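Local coordinates for protein Sf11-rnase (Nicotiana alata, PDB 1IOO) that cleaves RNA as a secreted stylar ribonuclease of the T2 family and is associated with the self-incompatibility by which the plant rejects its own pollen, at residues C16-C21 and E162-G167; H124-G129 and Q135-A140. All coordinates share one frame; numbering follows the deposited sequence.

Contact 1: C16-C21 and E162-G167; sequences CYANHC and ELYEIG
Tyr164 reaches from its strand to the end of helix 12-18, where its ring lies against the methyl of Ala18 and its hydroxyl meets Asn19. The methyl CB of Ala18 lies 4.1 Å from CE1 of Tyr164, the apolar half of the contact. The polar half is a hydrogen bond from ND2 of Asn19 to OH of Tyr164, 3.0 Å long and fairly straight at 159°. The acceptor lies in the amide plane, while amide and ring planes are turned 56° apart. With CG anti to its own backbone N (chi1 -174°), the phenol extends from the strand to the first residue beyond the helix. A water donates to OD1 of Asn19 at 2.9 Å and also bonds OH of Tyr164, so amide and phenol are joined twice. ND2 of Asn19 further binds the carbonyl O of Phe15, which helps fix the amide's rotation. Tyr164 and Glu165 form a classic beta bulge opposite Lys152. The disulfide between Cys16 and Cys21 closes the chain around the helix end. Polar atoms of Asn19 thus tie this turn to the central antiparallel sheet, with the side chain of Tyr164 about 6 Å from that of the catalytic His32.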
loop_
_atom_site.group_PDB
_atom_site.type_symbol
_atom_site.label_atom_id
_atom_site.label_comp_id
_atom_site.label_asym_id
_atom_site.label_seq_id
_atom_site.Cartn_x
_atom_site.Cartn_y
_atom_site.Cartn_z
ATOM N N CYS A 16 7.678 3.119 10.162
ATOM C CA CYS A 16 7.906 3.240 11.598
ATOM C C CYS A 16 9.027 4.220 11.928
ATOM O O CYS A 16 9.239 4.558 13.097
ATOM C CB CYS A 16 8.152 1.867 12.207
ATOM S SG CYS A 16 6.619 0.884 12.157
ATOM N N TYR A 17 9.744 4.675 10.909
ATOM C CA TYR A 17 10.787 5.666 11.122
ATOM C C TYR A 17 10.208 7.073 10.995
ATOM O O TYR A 17 10.682 8.015 11.631
ATOM C CB TYR A 17 11.920 5.497 10.102
ATOM C CG TYR A 17 13.213 6.163 10.519
ATOM C CD1 TYR A 17 14.006 5.611 11.525
ATOM C CD2 TYR A 17 13.641 7.346 9.916
ATOM C CE1 TYR A 17 15.193 6.213 11.921
ATOM C CE2 TYR A 17 14.833 7.961 10.311
ATOM C CZ TYR A 17 15.600 7.386 11.310
ATOM O OH TYR A 17 16.786 7.968 11.693
ATOM N N ALA A 18 9.160 7.200 10.187
ATOM C CA ALA A 18 8.524 8.487 9.948
ATOM C C ALA A 18 7.287 8.673 10.819
ATOM O O ALA A 18 6.766 9.784 10.938
ATOM C CB ALA A 18 8.140 8.606 8.484
ATOM N N ASN A 19 6.814 7.586 11.420
ATOM C CA ASN A 19 5.627 7.645 12.270
ATOM C C ASN A 19 5.824 6.838 13.539
ATOM O O ASN A 19 6.723 6.002 13.621
ATOM C CB ASN A 19 4.413 7.074 11.528
ATOM C CG ASN A 19 4.200 7.713 10.171
ATOM O OD1 ASN A 19 3.796 8.872 10.072
ATOM N ND2 ASN A 19 4.475 6.957 9.115
ATOM N N HIS A 20 4.985 7.094 14.535
ATOM C CA HIS A 20 5.053 6.336 15.768
ATOM C C HIS A 20 4.334 5.005 15.604
ATOM O O HIS A 20 3.150 4.971 15.265
ATOM C CB HIS A 20 4.420 7.105 16.925
ATOM C CG HIS A 20 4.362 6.316 18.194
ATOM N ND1 HIS A 20 5.496 5.902 18.862
ATOM C CD2 HIS A 20 3.312 5.806 18.881
ATOM C CE1 HIS A 20 5.146 5.169 19.904
ATOM N NE2 HIS A 20 3.827 5.095 19.937
ATOM N N CYS A 21 5.055 3.913 15.833
ATOM C CA CYS A 21 4.478 2.580 15.698
ATOM C C CYS A 21 4.330 1.892 17.038
ATOM O O CYS A 21 5.191 2.007 17.911
ATOM C CB CYS A 21 5.348 1.693 14.806
ATOM S SG CYS A 21 5.242 2.099 13.040
ATOM N N GLU A 162 13.650 8.459 0.929
ATOM C CA GLU A 162 13.676 7.030 1.154
ATOM C C GLU A 162 12.400 6.374 0.664
ATOM O O GLU A 162 11.349 7.011 0.594
ATOM C CB GLU A 162 13.890 6.713 2.633
ATOM C CG GLU A 162 12.785 7.141 3.570
ATOM C CD GLU A 162 13.102 6.752 4.997
ATOM O OE1 GLU A 162 12.807 5.602 5.387
ATOM O OE2 GLU A 162 13.670 7.594 5.720
ATOM N N LEU A 163 12.505 5.101 0.297
ATOM C CA LEU A 163 11.351 4.353 -0.175
ATOM C C LEU A 163 10.348 4.202 0.951
ATOM O O LEU A 163 10.638 3.571 1.963
ATOM C CB LEU A 163 11.795 2.981 -0.687
ATOM C CG LEU A 163 10.726 2.145 -1.393
ATOM C CD1 LEU A 163 10.221 2.875 -2.631
ATOM C CD2 LEU A 163 11.323 0.803 -1.780
ATOM N N TYR A 164 9.164 4.775 0.765
ATOM C CA TYR A 164 8.141 4.779 1.803
ATOM C C TYR A 164 6.992 3.834 1.468
ATOM O O TYR A 164 6.577 3.020 2.299
ATOM C CB TYR A 164 7.636 6.214 1.942
ATOM C CG TYR A 164 6.673 6.455 3.066
ATOM C CD1 TYR A 164 7.095 6.403 4.392
ATOM C CD2 TYR A 164 5.348 6.793 2.803
ATOM C CE1 TYR A 164 6.222 6.692 5.436
ATOM C CE2 TYR A 164 4.462 7.080 3.837
ATOM C CZ TYR A 164 4.905 7.032 5.150
ATOM O OH TYR A 164 4.043 7.342 6.176
ATOM N N GLU A 165 6.473 3.952 0.250
ATOM C CA GLU A 165 5.373 3.110 -0.206
ATOM C C GLU A 165 5.486 2.840 -1.696
ATOM O O GLU A 165 6.116 3.600 -2.429
ATOM C CB GLU A 165 4.019 3.796 0.025
ATOM C CG GLU A 165 3.700 4.193 1.446
ATOM C CD GLU A 165 2.427 5.028 1.533
ATOM O OE1 GLU A 165 2.181 5.843 0.616
ATOM O OE2 GLU A 165 1.682 4.883 2.522
ATOM N N ILE A 166 4.881 1.744 -2.134
ATOM C CA ILE A 166 4.835 1.414 -3.543
ATOM C C ILE A 166 3.404 1.179 -3.967
ATOM O O ILE A 166 2.686 0.404 -3.340
ATOM C CB ILE A 166 5.650 0.152 -3.877
ATOM C CG1 ILE A 166 7.127 0.407 -3.592
ATOM C CG2 ILE A 166 5.456 -0.221 -5.350
ATOM C CD1 ILE A 166 7.998 -0.821 -3.772
ATOM N N GLY A 167 2.982 1.875 -5.016
ATOM C CA GLY A 167 1.632 1.695 -5.503
ATOM C C GLY A 167 1.620 0.926 -6.806
ATOM O O GLY A 167 2.461 1.128 -7.684
HETATM O O HOH W 1 4.206 10.220 7.506
#

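Contact 2: H124-G129 and Q135-A140; sequences HRIIPG and QDIFDA
Ile126 lies against helix 134-145, and its side chain can be followed outward. CB heads toward that helix, and CG1, set beside the backbone N and anti to the carbonyl carbon (chi1 -64°), carries CD1 onward in an extended chain. CD1 makes the contact: it lies 3.5 Å from the carbonyl O of Asp136 and 4.2 Å from CB of Ala140, and also meets CG1 of Ile137, a methyl set against one turn of the helix, touching both backbone and side chains. That carbonyl O is already bonded to the backbone N of Ala140 at 3.1 Å, so the methyl meets an oxygen engaged within the helix. The ring of His124 lies with one face over Ala140, whose CA sits 3.7 Å from the ring centroid and only 7° off the ring normal, a CH-pi contact. His124 and Ile126 flank Arg125, whose positive phi makes it the C-prime residue of the Schellman motif ending helix 117-123. Residues on both sides of Arg125 thus face the same helix, 134-145. Leu121 touches both Ile126 and Ala140, Phe194 touches Ile126 and Val192 touches Ile137, so the contact packs the loop after helix 117-123 onto helix 134-145, next to the small two-stranded sheet.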
loop_
_atom_site.group_PDB
_atom_site.type_symbol
_atom_site.label_atom_id
_atom_site.label_comp_id
_atom_site.label_asym_id
_atom_site.label_seq_id
_atom_site.Cartn_x
_atom_site.Cartn_y
_atom_site.Cartn_z
ATOM N N HIS A 124 17.036 -7.766 -8.400
ATOM C CA HIS A 124 17.505 -6.634 -9.190
ATOM C C HIS A 124 18.659 -5.936 -8.463
ATOM O O HIS A 124 19.050 -4.817 -8.798
ATOM C CB HIS A 124 16.357 -5.650 -9.443
ATOM C CG HIS A 124 15.365 -6.128 -10.459
ATOM N ND1 HIS A 124 15.387 -5.718 -11.776
ATOM C CD2 HIS A 124 14.314 -6.974 -10.347
ATOM C CE1 HIS A 124 14.389 -6.288 -12.429
ATOM N NE2 HIS A 124 13.723 -7.055 -11.585
ATOM N N ARG A 125 19.183 -6.623 -7.452
ATOM C CA ARG A 125 20.304 -6.146 -6.652
ATOM C C ARG A 125 19.954 -4.897 -5.861
ATOM O O ARG A 125 20.794 -4.024 -5.640
ATOM C CB ARG A 125 21.529 -5.941 -7.545
ATOM C CG ARG A 125 21.971 -7.264 -8.166
ATOM C CD ARG A 125 23.246 -7.157 -8.977
ATOM N NE ARG A 125 23.591 -8.452 -9.559
ATOM C CZ ARG A 125 24.674 -8.681 -10.294
ATOM N NH1 ARG A 125 25.530 -7.699 -10.540
ATOM N NH2 ARG A 125 24.897 -9.894 -10.786
ATOM N N ILE A 126 18.697 -4.820 -5.439
ATOM C CA ILE A 126 18.219 -3.717 -4.610
ATOM C C ILE A 126 17.756 -4.265 -3.268
ATOM O O ILE A 126 16.728 -4.935 -3.187
ATOM C CB ILE A 126 17.054 -2.961 -5.305
ATOM C CG1 ILE A 126 17.557 -2.298 -6.593
ATOM C CG2 ILE A 126 16.476 -1.895 -4.375
ATOM C CD1 ILE A 126 16.447 -1.707 -7.455
ATOM N N ILE A 127 18.534 -4.010 -2.220
ATOM C CA ILE A 127 18.215 -4.538 -0.900
ATOM C C ILE A 127 18.261 -3.454 0.174
ATOM O O ILE A 127 18.893 -2.415 -0.003
ATOM C CB ILE A 127 19.187 -5.676 -0.516
ATOM C CG1 ILE A 127 20.632 -5.177 -0.577
ATOM C CG2 ILE A 127 18.986 -6.862 -1.454
ATOM C CD1 ILE A 127 21.663 -6.208 -0.120
ATOM N N PRO A 128 17.580 -3.690 1.305
ATOM C CA PRO A 128 17.566 -2.707 2.393
ATOM C C PRO A 128 18.966 -2.439 2.921
ATOM O O PRO A 128 19.820 -3.327 2.911
ATOM C CB PRO A 128 16.669 -3.364 3.436
ATOM C CG PRO A 128 15.721 -4.180 2.597
ATOM C CD PRO A 128 16.653 -4.801 1.590
ATOM N N GLY A 129 19.200 -1.210 3.366
ATOM C CA GLY A 129 20.504 -0.864 3.905
ATOM C C GLY A 129 21.352 -0.004 2.988
ATOM O O GLY A 129 22.435 0.432 3.378
ATOM N N GLN A 135 15.006 5.361 -10.877
ATOM C CA GLN A 135 14.786 4.586 -12.090
ATOM C C GLN A 135 15.040 3.100 -11.873
ATOM O O GLN A 135 14.303 2.261 -12.393
ATOM C CB GLN A 135 15.676 5.098 -13.225
ATOM C CG GLN A 135 15.242 4.608 -14.596
ATOM C CD GLN A 135 13.847 5.081 -14.961
ATOM O OE1 GLN A 135 13.545 6.272 -14.875
ATOM N NE2 GLN A 135 12.991 4.153 -15.376
ATOM N N ASP A 136 16.089 2.769 -11.126
ATOM C CA ASP A 136 16.395 1.364 -10.860
ATOM C C ASP A 136 15.279 0.706 -10.053
ATOM O O ASP A 136 14.881 -0.423 -10.334
ATOM C CB ASP A 136 17.733 1.226 -10.131
ATOM C CG ASP A 136 18.925 1.391 -11.065
ATOM O OD1 ASP A 136 18.714 1.476 -12.292
ATOM O OD2 ASP A 136 20.071 1.423 -10.572
ATOM N N ILE A 137 14.777 1.416 -9.048
ATOM C CA ILE A 137 13.676 0.902 -8.247
ATOM C C ILE A 137 12.421 0.752 -9.109
ATOM O O ILE A 137 11.775 -0.295 -9.113
ATOM C CB ILE A 137 13.373 1.845 -7.054
ATOM C CG1 ILE A 137 14.563 1.853 -6.096
ATOM C CG2 ILE A 137 12.111 1.385 -6.319
ATOM C CD1 ILE A 137 14.490 2.939 -5.037
ATOM N N PHE A 138 12.100 1.811 -9.847
ATOM C CA PHE A 138 10.947 1.822 -10.743
ATOM C C PHE A 138 11.004 0.645 -11.734
ATOM O O PHE A 138 10.042 -0.111 -11.869
ATOM C CB PHE A 138 10.926 3.154 -11.503
ATOM C CG PHE A 138 9.798 3.290 -12.484
ATOM C CD1 PHE A 138 8.615 3.927 -12.124
ATOM C CD2 PHE A 138 9.926 2.798 -13.776
ATOM C CE1 PHE A 138 7.572 4.070 -13.048
ATOM C CE2 PHE A 138 8.893 2.936 -14.699
ATOM C CZ PHE A 138 7.718 3.573 -14.332
ATOM N N ASP A 139 12.137 0.498 -12.416
ATOM C CA ASP A 139 12.303 -0.575 -13.396
ATOM C C ASP A 139 12.091 -1.957 -12.773
ATOM O O ASP A 139 11.430 -2.815 -13.359
ATOM C CB ASP A 139 13.694 -0.513 -14.036
ATOM C CG ASP A 139 13.842 0.640 -15.018
ATOM O OD1 ASP A 139 12.818 1.250 -15.396
ATOM O OD2 ASP A 139 14.990 0.924 -15.430
ATOM N N ALA A 140 12.659 -2.174 -11.592
ATOM C CA ALA A 140 12.526 -3.456 -10.914
ATOM C C ALA A 140 11.059 -3.788 -10.628
ATOM O O ALA A 140 10.598 -4.896 -10.897
ATOM C CB ALA A 140 13.331 -3.441 -9.618
#

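How the contacts relate
Contact 1 brings together residues 141 positions apart in sequence, whereas contact 2 lies wholly within the stretch between them and joins chain only six residues apart. Their centres are about 17 Å apart and their nearest atoms about 4 Å, without touching. Contact 1 sits on the five-stranded antiparallel sheet through strand 162-170, close to the catalytic region. Contact 2 lies farther from the chain centre, away from the annotated sites, where helices 117-123 and 134-145 pack. Strand 192-194 relates the two: its residues touch Glu162 and Leu163 of one and Ile126 and Ile137 of the other. One T2-family domain thus combines long-range closure beside its active site with local packing of a loop on a helix farther out.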